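Uncharacterized protein A6V7T0 (Pseudomonas aeruginosa, PDB 3K12) is of unknown function but belongs to the YjgF-like family of small alpha/beta proteins and assembles as a trimer. Local coordinates at residues A12-H17 against V21-Q26; L61-L66 against Q78-W83. All blocks are in the same frame, centred on the assembly; numbering follows the deposited sequence.

In the fold
Both contacts are buried and both use the same mixed sheet, yet they lie on opposite sides of the chain's centre, their own centres about 17 Å apart and their nearest atoms about 6 Å. Contact 1 joins neighbouring strands of a hairpin within the sheet, so backbone hydrogen bonds dominate, with polar groups and waters towards its ends. Contact 2 sets a helix against a strand and has no hydrogen bond across it; three apolar side chains do the work. The trimer also brings them together, because Tyr-22 from the hairpin of the third subunit packs on Leu-61 and Ser-62 of the strand used in contact 2.

Contact 1 of 2, residues A12-H17 against V21-Q26; sequences AEMALH and VYIGGQ
In selenomethionine Met-14, CG trans to the amide nitrogen (chi1 177°) and an extended chi2 (171°) carry SE to 3.7 Å from Val-21 CG1; chi3 bends only the terminal methyl. The other methyl of Val-21, CG2, meets Leu-16 CD2 at 3.8 Å, while Ile-23 lies alongside Met-14, pointing the same way. A long, unbranched methionine chain and its branched neighbours suit this face, where Met-14 and Ile-23 also touch helix 35-52. Strands 12-17 and 20-26 form an antiparallel beta hairpin in which Ala-15 and Tyr-22 make a hydrogen-bonded pair, each N 2.8 Å from the other's O; both side chains lie on the subunit-facing side. There the small Ala-15 packs on Thr-91 of the second subunit, and a water connects Tyr-22 OH with His-17 ND1. On the other edge of strand 12-17, against strand 3-7, Glu-13 and Met-14 both face Phe-5 in a classic beta bulge. The chain turns a corner here, and Glu-13 O still accepts Gly-24 N at 3.1 Å. Gln-26 curls back so that NE2 donates to Gly-24 O (3.3 Å) from above its carbonyl plane and weakly to Glu-13 OE1 (3.4 Å), the amide and carboxylate planes standing 79° apart. Because Gln-26 OE1 is bonded to Asn-45 ND2, the buried amide is gripped at both polar atoms, which should fix its rotation and tie the hairpin to helix 35-52.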
ATOM      1  N   ALA D  12     -15.179  -5.962  -0.211  1.00 12.39           N
ATOM      2  CA  ALA D  12     -15.801  -5.041  -1.168  1.00 11.47           C
ATOM      3  C   ALA D  12     -14.765  -4.827  -2.265  1.00 11.60           C
ATOM      4  O   ALA D  12     -13.575  -4.669  -1.971  1.00 12.14           O
ATOM      5  CB  ALA D  12     -16.096  -3.740  -0.528  1.00 12.72           C
ATOM      6  N   GLU D  13     -15.191  -4.793  -3.534  1.00 11.60           N
ATOM      7  CA  GLU D  13     -14.248  -4.422  -4.574  1.00 12.55           C
ATOM      8  C   GLU D  13     -13.803  -2.966  -4.431  1.00 11.83           C
ATOM      9  O   GLU D  13     -12.654  -2.625  -4.758  1.00 12.46           O
ATOM     10  CB  GLU D  13     -14.896  -4.644  -5.948  1.00 13.79           C
ATOM     11  CG  GLU D  13     -15.150  -6.108  -6.285  1.00 15.42           C
ATOM     12  CD  GLU D  13     -13.925  -7.003  -6.128  1.00 22.55           C
ATOM     13  OE1 GLU D  13     -12.849  -6.641  -6.622  1.00 25.08           O
ATOM     14  OE2 GLU D  13     -14.045  -8.064  -5.492  1.00 28.09           O
HETATM   15  N   MSE D  14     -14.717  -2.122  -3.987  1.00 10.69           N
HETATM   16  CA  MSE D  14     -14.473  -0.716  -3.870  1.00 10.85           C
HETATM   17  C   MSE D  14     -15.165  -0.113  -2.658  1.00 11.42           C
HETATM   18  O   MSE D  14     -16.305  -0.467  -2.348  1.00 12.57           O
HETATM   19  CB  MSE D  14     -14.890  -0.008  -5.187  1.00 11.76           C
HETATM   20  CG  MSE D  14     -14.741   1.493  -5.147  1.00  9.99           C
HETATM   21 SE   MSE D  14     -15.013   2.340  -6.874  1.00 19.74          SE
HETATM   22  CE  MSE D  14     -16.855   1.702  -7.262  1.00 13.68           C
ATOM     23  N   ALA D  15     -14.497   0.813  -1.993  1.00 11.33           N
ATOM     24  CA  ALA D  15     -15.088   1.567  -0.895  1.00 12.77           C
ATOM     25  C   ALA D  15     -14.845   3.049  -1.113  1.00 13.92           C
ATOM     26  O   ALA D  15     -13.715   3.454  -1.464  1.00 14.50           O
ATOM     27  CB  ALA D  15     -14.529   1.110   0.484  1.00 14.01           C
ATOM     28  N   LEU D  16     -15.880   3.862  -0.938  1.00 14.34           N
ATOM     29  CA  LEU D  16     -15.799   5.299  -1.066  1.00 17.26           C
ATOM     30  C   LEU D  16     -15.909   5.901   0.338  1.00 17.67           C
ATOM     31  O   LEU D  16     -16.829   5.561   1.108  1.00 17.59           O
ATOM     32  CB  LEU D  16     -16.949   5.792  -1.962  1.00 18.13           C
ATOM     33  CG  LEU D  16     -16.872   6.728  -3.168  1.00 24.97           C
ATOM     34  CD1 LEU D  16     -18.274   7.289  -3.409  1.00 25.62           C
ATOM     35  CD2 LEU D  16     -15.834   7.842  -3.024  1.00 26.22           C
ATOM     36  N   HIS D  17     -14.977   6.772   0.672  1.00 16.27           N
ATOM     37  CA  HIS D  17     -14.973   7.508   1.941  1.00 16.77           C
ATOM     38  C   HIS D  17     -14.877   8.980   1.628  1.00 17.38           C
ATOM     39  O   HIS D  17     -13.807   9.472   1.289  1.00 15.71           O
ATOM     40  CB  HIS D  17     -13.789   7.095   2.789  1.00 17.95           C
ATOM     41  CG  HIS D  17     -13.727   7.800   4.106  1.00 18.52           C
ATOM     42  ND1 HIS D  17     -12.548   8.268   4.650  1.00 21.82           N
ATOM     43  CD2 HIS D  17     -14.704   8.133   4.986  1.00 20.27           C
ATOM     44  CE1 HIS D  17     -12.799   8.839   5.814  1.00 21.60           C
ATOM     45  NE2 HIS D  17     -14.100   8.778   6.038  1.00 20.99           N
ATOM     46  N   VAL D  21     -11.462   7.196  -2.952  1.00 11.89           N
ATOM     47  CA  VAL D  21     -11.861   5.896  -3.436  1.00 11.42           C
ATOM     48  C   VAL D  21     -10.782   4.875  -3.144  1.00 11.30           C
ATOM     49  O   VAL D  21      -9.606   5.106  -3.456  1.00 11.48           O
ATOM     50  CB  VAL D  21     -11.992   5.966  -4.987  1.00 12.80           C
ATOM     51  CG1 VAL D  21     -12.354   4.610  -5.566  1.00 14.85           C
ATOM     52  CG2 VAL D  21     -12.993   7.062  -5.377  1.00 14.52           C
ATOM     53  N   TYR D  22     -11.170   3.739  -2.571  1.00 10.82           N
ATOM     54  CA  TYR D  22     -10.263   2.615  -2.349  1.00 10.02           C
ATOM     55  C   TYR D  22     -10.736   1.461  -3.195  1.00 10.33           C
ATOM     56  O   TYR D  22     -11.898   1.073  -3.102  1.00 10.60           O
ATOM     57  CB  TYR D  22     -10.230   2.178  -0.845  1.00 10.92           C
ATOM     58  CG  TYR D  22      -9.728   3.291   0.048  1.00 10.15           C
ATOM     59  CD1 TYR D  22      -8.376   3.355   0.423  1.00 11.27           C
ATOM     60  CD2 TYR D  22     -10.552   4.315   0.445  1.00 10.38           C
ATOM     61  CE1 TYR D  22      -7.869   4.421   1.192  1.00 12.40           C
ATOM     62  CE2 TYR D  22     -10.068   5.396   1.225  1.00 11.00           C
ATOM     63  CZ  TYR D  22      -8.708   5.440   1.576  1.00 10.46           C
ATOM     64  OH  TYR D  22      -8.225   6.485   2.336  1.00 13.29           O
ATOM     65  N   ILE D  23      -9.855   0.916  -4.024  1.00  9.98           N
ATOM     66  CA  ILE D  23     -10.132  -0.283  -4.790  1.00 10.37           C
ATOM     67  C   ILE D  23      -9.124  -1.359  -4.387  1.00 10.15           C
ATOM     68  O   ILE D  23      -7.899  -1.136  -4.420  1.00 11.75           O
ATOM     69  CB  ILE D  23     -10.071   0.010  -6.324  1.00  9.91           C
ATOM     70  CG1 ILE D  23     -11.203   0.973  -6.711  1.00 12.06           C
ATOM     71  CG2 ILE D  23     -10.157  -1.307  -7.093  1.00 12.20           C
ATOM     72  CD1 ILE D  23     -11.066   1.482  -8.149  1.00 14.77           C
ATOM     73  N   GLY D  24      -9.647  -2.504  -3.994  1.00 11.42           N
ATOM     74  CA  GLY D  24      -8.859  -3.630  -3.518  1.00 12.15           C
ATOM     75  C   GLY D  24      -8.097  -4.351  -4.607  1.00 12.06           C
ATOM     76  O   GLY D  24      -8.137  -3.924  -5.781  1.00 14.34           O
ATOM     77  N   GLY D  25      -7.455  -5.452  -4.252  1.00 12.67           N
ATOM     78  CA  GLY D  25      -6.580  -6.161  -5.166  1.00 13.13           C
ATOM     79  C   GLY D  25      -7.283  -6.524  -6.456  1.00 13.08           C
ATOM     80  O   GLY D  25      -8.326  -7.206  -6.460  1.00 14.41           O
ATOM     81  N   GLN D  26      -6.727  -6.040  -7.553  1.00 12.36           N
ATOM     82  CA  GLN D  26      -7.289  -6.280  -8.885  1.00 13.03           C
ATOM     83  C   GLN D  26      -6.396  -7.205  -9.679  1.00 13.04           C
ATOM     84  O   GLN D  26      -5.199  -6.924  -9.862  1.00 13.11           O
ATOM     85  CB  GLN D  26      -7.399  -4.952  -9.630  1.00 13.46           C
ATOM     86  CG  GLN D  26      -8.445  -3.995  -9.054  1.00 13.87           C
ATOM     87  CD  GLN D  26      -9.825  -4.589  -9.086  1.00 18.67           C
ATOM     88  OE1 GLN D  26     -10.291  -5.006 -10.131  1.00 22.64           O
ATOM     89  NE2 GLN D  26     -10.489  -4.648  -7.926  1.00 18.71           N
TER
HETATM   90  O   HOH W   1     -10.629  -6.554  -5.054  1.00 23.17           O
HETATM   91  O   HOH W   2      -9.935   8.303   3.353  1.00 20.03           O

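Contact 2 of 2, residues L61-L66 against Q78-W83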
ATOM      1  N   LEU D  61      -4.565   8.295  -7.433  1.00 10.30           N
ATOM      2  CA  LEU D  61      -3.559   8.910  -6.545  1.00 10.64           C
ATOM      3  C   LEU D  61      -2.384   7.977  -6.341  1.00  9.57           C
ATOM      4  O   LEU D  61      -1.228   8.413  -6.464  1.00 10.55           O
ATOM      5  CB  LEU D  61      -4.178   9.246  -5.175  1.00 10.41           C
ATOM      6  CG  LEU D  61      -5.294  10.287  -5.302  1.00 11.16           C
ATOM      7  CD1 LEU D  61      -6.124  10.334  -4.009  1.00 12.53           C
ATOM      8  CD2 LEU D  61      -4.827  11.708  -5.672  1.00 12.40           C
ATOM      9  N   SER D  62      -2.658   6.696  -6.026  1.00  9.52           N
ATOM     10  CA  SER D  62      -1.571   5.725  -5.817  1.00  9.91           C
ATOM     11  C   SER D  62      -1.970   4.380  -6.361  1.00 10.99           C
ATOM     12  O   SER D  62      -3.142   3.984  -6.254  1.00 11.39           O
ATOM     13  CB  SER D  62      -1.176   5.590  -4.316  1.00 11.60           C
ATOM     14  OG  SER D  62      -2.226   5.025  -3.566  1.00 13.96           O
ATOM     15  N   VAL D  63      -1.002   3.669  -6.928  1.00 10.02           N
ATOM     16  CA  VAL D  63      -1.206   2.267  -7.343  1.00 10.04           C
ATOM     17  C   VAL D  63      -0.043   1.438  -6.849  1.00 10.97           C
ATOM     18  O   VAL D  63       1.113   1.747  -7.141  1.00 11.33           O
ATOM     19  CB  VAL D  63      -1.367   2.117  -8.903  1.00 10.60           C
ATOM     20  CG1 VAL D  63      -1.669   0.645  -9.261  1.00 12.55           C
ATOM     21  CG2 VAL D  63      -2.454   3.023  -9.385  1.00 11.55           C
ATOM     22  N   ARG D  64      -0.342   0.407  -6.070  1.00 10.18           N
ATOM     23  CA  ARG D  64       0.645  -0.580  -5.679  1.00 10.09           C
ATOM     24  C   ARG D  64       0.587  -1.674  -6.709  1.00 10.26           C
ATOM     25  O   ARG D  64      -0.482  -2.215  -7.003  1.00 11.79           O
ATOM     26  CB  ARG D  64       0.295  -1.118  -4.280  1.00 10.23           C
ATOM     27  CG  ARG D  64       1.284  -2.133  -3.737  1.00 13.36           C
ATOM     28  CD  ARG D  64       2.662  -1.503  -3.432  1.00 11.32           C
ATOM     29  NE  ARG D  64       3.478  -2.515  -2.786  1.00 13.83           N
ATOM     30  CZ  ARG D  64       4.465  -3.194  -3.346  1.00 13.75           C
ATOM     31  NH1 ARG D  64       5.060  -4.143  -2.648  1.00 15.67           N
ATOM     32  NH2 ARG D  64       4.892  -2.905  -4.585  1.00 14.76           N
ATOM     33  N   ILE D  65       1.728  -1.980  -7.312  1.00 10.84           N
ATOM     34  CA  ILE D  65       1.788  -2.987  -8.393  1.00 11.36           C
ATOM     35  C   ILE D  65       2.629  -4.161  -7.950  1.00 11.89           C
ATOM     36  O   ILE D  65       3.835  -4.004  -7.678  1.00 11.59           O
ATOM     37  CB  ILE D  65       2.387  -2.394  -9.690  1.00 12.12           C
ATOM     38  CG1 ILE D  65       1.619  -1.149 -10.095  1.00 13.04           C
ATOM     39  CG2 ILE D  65       2.356  -3.451 -10.808  1.00 12.68           C
ATOM     40  CD1 ILE D  65       2.222  -0.381 -11.329  1.00 14.47           C
ATOM     41  N   LEU D  66       2.002  -5.329  -7.858  1.00 12.67           N
ATOM     42  CA  LEU D  66       2.673  -6.564  -7.458  1.00 13.19           C
ATOM     43  C   LEU D  66       2.853  -7.376  -8.734  1.00 15.33           C
ATOM     44  O   LEU D  66       1.879  -7.782  -9.350  1.00 15.45           O
ATOM     45  CB  LEU D  66       1.834  -7.315  -6.398  1.00 13.32           C
ATOM     46  CG  LEU D  66       1.297  -6.472  -5.240  1.00 13.07           C
ATOM     47  CD1 LEU D  66       0.350  -7.319  -4.394  1.00 15.22           C
ATOM     48  CD2 LEU D  66       2.487  -6.005  -4.392  1.00 15.28           C
ATOM     49  N   GLN D  78       4.776  -0.936 -20.768  1.00 16.59           N
ATOM     50  CA  GLN D  78       4.304  -0.620 -22.126  1.00 18.18           C
ATOM     51  C   GLN D  78       2.835  -0.205 -22.078  1.00 17.53           C
ATOM     52  O   GLN D  78       2.456   0.848 -22.603  1.00 17.62           O
ATOM     53  CB  GLN D  78       4.508  -1.834 -23.037  1.00 19.57           C
ATOM     54  CG  GLN D  78       3.988  -1.720 -24.479  1.00 24.50           C
ATOM     55  CD  GLN D  78       3.900  -3.104 -25.145  1.00 29.18           C
ATOM     56  OE1 GLN D  78       3.048  -3.342 -26.010  1.00 35.34           O
ATOM     57  NE2 GLN D  78       4.752  -4.021 -24.722  1.00 29.50           N
ATOM     58  N   VAL D  79       2.017  -1.010 -21.405  1.00 16.22           N
ATOM     59  CA  VAL D  79       0.591  -0.675 -21.289  1.00 15.18           C
ATOM     60  C   VAL D  79       0.368   0.551 -20.397  1.00 14.01           C
ATOM     61  O   VAL D  79      -0.405   1.447 -20.737  1.00 14.65           O
ATOM     62  CB  VAL D  79      -0.225  -1.892 -20.779  1.00 14.43           C
ATOM     63  CG1 VAL D  79      -1.683  -1.542 -20.586  1.00 18.04           C
ATOM     64  CG2 VAL D  79      -0.064  -3.053 -21.748  1.00 17.94           C
ATOM     65  N   TRP D  80       1.040   0.572 -19.229  1.00 13.79           N
ATOM     66  CA  TRP D  80       0.950   1.705 -18.321  1.00 13.84           C
ATOM     67  C   TRP D  80       1.180   3.039 -19.052  1.00 13.41           C
ATOM     68  O   TRP D  80       0.432   3.992 -18.885  1.00 14.24           O
ATOM     69  CB  TRP D  80       1.969   1.517 -17.175  1.00 13.43           C
ATOM     70  CG  TRP D  80       1.881   2.567 -16.111  1.00 11.33           C
ATOM     71  CD1 TRP D  80       2.516   3.763 -16.095  1.00 12.86           C
ATOM     72  CD2 TRP D  80       1.084   2.516 -14.909  1.00 11.87           C
ATOM     73  NE1 TRP D  80       2.178   4.477 -14.957  1.00 14.12           N
ATOM     74  CE2 TRP D  80       1.304   3.727 -14.213  1.00 12.92           C
ATOM     75  CE3 TRP D  80       0.218   1.563 -14.355  1.00 13.46           C
ATOM     76  CZ2 TRP D  80       0.693   4.018 -12.966  1.00 13.13           C
ATOM     77  CZ3 TRP D  80      -0.386   1.841 -13.124  1.00 14.07           C
ATOM     78  CH2 TRP D  80      -0.151   3.065 -12.448  1.00 13.47           C
ATOM     79  N   ASP D  81       2.234   3.066 -19.880  1.00 15.25           N
ATOM     80  CA  ASP D  81       2.610   4.273 -20.605  1.00 16.76           C
ATOM     81  C   ASP D  81       1.619   4.656 -21.723  1.00 16.84           C
ATOM     82  O   ASP D  81       1.595   5.812 -22.175  1.00 18.84           O
ATOM     83  CB  ASP D  81       4.027   4.121 -21.182  1.00 18.19           C
ATOM     84  CG  ASP D  81       5.103   4.080 -20.107  1.00 20.69           C
ATOM     85  OD1 ASP D  81       4.837   4.454 -18.943  1.00 21.47           O
ATOM     86  OD2 ASP D  81       6.238   3.657 -20.438  1.00 24.01           O
ATOM     87  N   GLN D  82       0.792   3.707 -22.122  1.00 16.38           N
ATOM     88  CA  GLN D  82      -0.238   3.950 -23.146  1.00 15.61           C
ATOM     89  C   GLN D  82      -1.588   4.288 -22.589  1.00 15.12           C
ATOM     90  O   GLN D  82      -2.498   4.554 -23.333  1.00 15.18           O
ATOM     91  CB  GLN D  82      -0.412   2.697 -24.032  1.00 17.13           C
ATOM     92  CG  GLN D  82       0.730   2.505 -24.988  1.00 21.04           C
ATOM     93  CD  GLN D  82       0.749   1.153 -25.660  1.00 22.76           C
ATOM     94  OE1 GLN D  82      -0.244   0.392 -25.647  1.00 26.10           O
ATOM     95  NE2 GLN D  82       1.884   0.835 -26.252  1.00 25.37           N
ATOM     96  N   TRP D  83      -1.732   4.266 -21.266  1.00 12.24           N
ATOM     97  CA  TRP D  83      -3.052   4.279 -20.650  1.00 12.53           C
ATOM     98  C   TRP D  83      -3.519   5.632 -20.124  1.00 11.68           C
ATOM     99  O   TRP D  83      -4.678   5.997 -20.257  1.00 12.26           O
ATOM    100  CB  TRP D  83      -3.058   3.244 -19.498  1.00 12.43           C
ATOM    101  CG  TRP D  83      -4.447   2.993 -18.969  1.00 13.44           C
ATOM    102  CD1 TRP D  83      -5.002   3.535 -17.858  1.00 13.32           C
ATOM    103  CD2 TRP D  83      -5.424   2.122 -19.530  1.00 14.67           C
ATOM    104  NE1 TRP D  83      -6.300   3.074 -17.699  1.00 13.58           N
ATOM    105  CE2 TRP D  83      -6.585   2.204 -18.720  1.00 13.29           C
ATOM    106  CE3 TRP D  83      -5.438   1.283 -20.643  1.00 14.12           C
ATOM    107  CZ2 TRP D  83      -7.748   1.470 -18.989  1.00 12.49           C
ATOM    108  CZ3 TRP D  83      -6.602   0.537 -20.897  1.00 15.25           C
ATOM    109  CH2 TRP D  83      -7.716   0.635 -20.071  1.00 15.81           C
TER
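Strand 61-66 and helix 78-83 stand well apart as backbones, the CA atoms of Ile-65 and Trp-80 being 11.0 Å from each other, and the large indole of Trp-80 bridges the space. They belong to a beta-alpha-beta unit, in which helix 73-83 connects strand 60-67 to its parallel neighbour 91-96. Val-63 and Ile-65, two residues apart on an extended strand, direct their CB atoms towards the helix. Trp-80 answers from the other side: CG is trans to its backbone N (chi1 -175°), which carries the six-membered ring out to the sheet. Val-63 approaches it head-on, and its CG2 lies near the indole plane at the ring's edge, 3.8 Å from CH2; CB of Val-63 is nearly as close to CH2, at 3.9 Å. A beta-branched valine suits this place, being short enough to leave room for the indole and wide at its base. Isoleucine has the longer reach needed further along the strand, where it meets the ring obliquely. The contact is thus wholly apolar, and its hold comes from packing. Around it, Pro-90 touches both Val-63 and Trp-80, Phe-84 meets the indole, and Arg-92 makes a cation-pi interaction with it. Ile-65 reaches the indole through one methyl, CD1, which rests 3.9 Å from Trp-80 CZ3 and 4.1 Å from Trp-80 CE3.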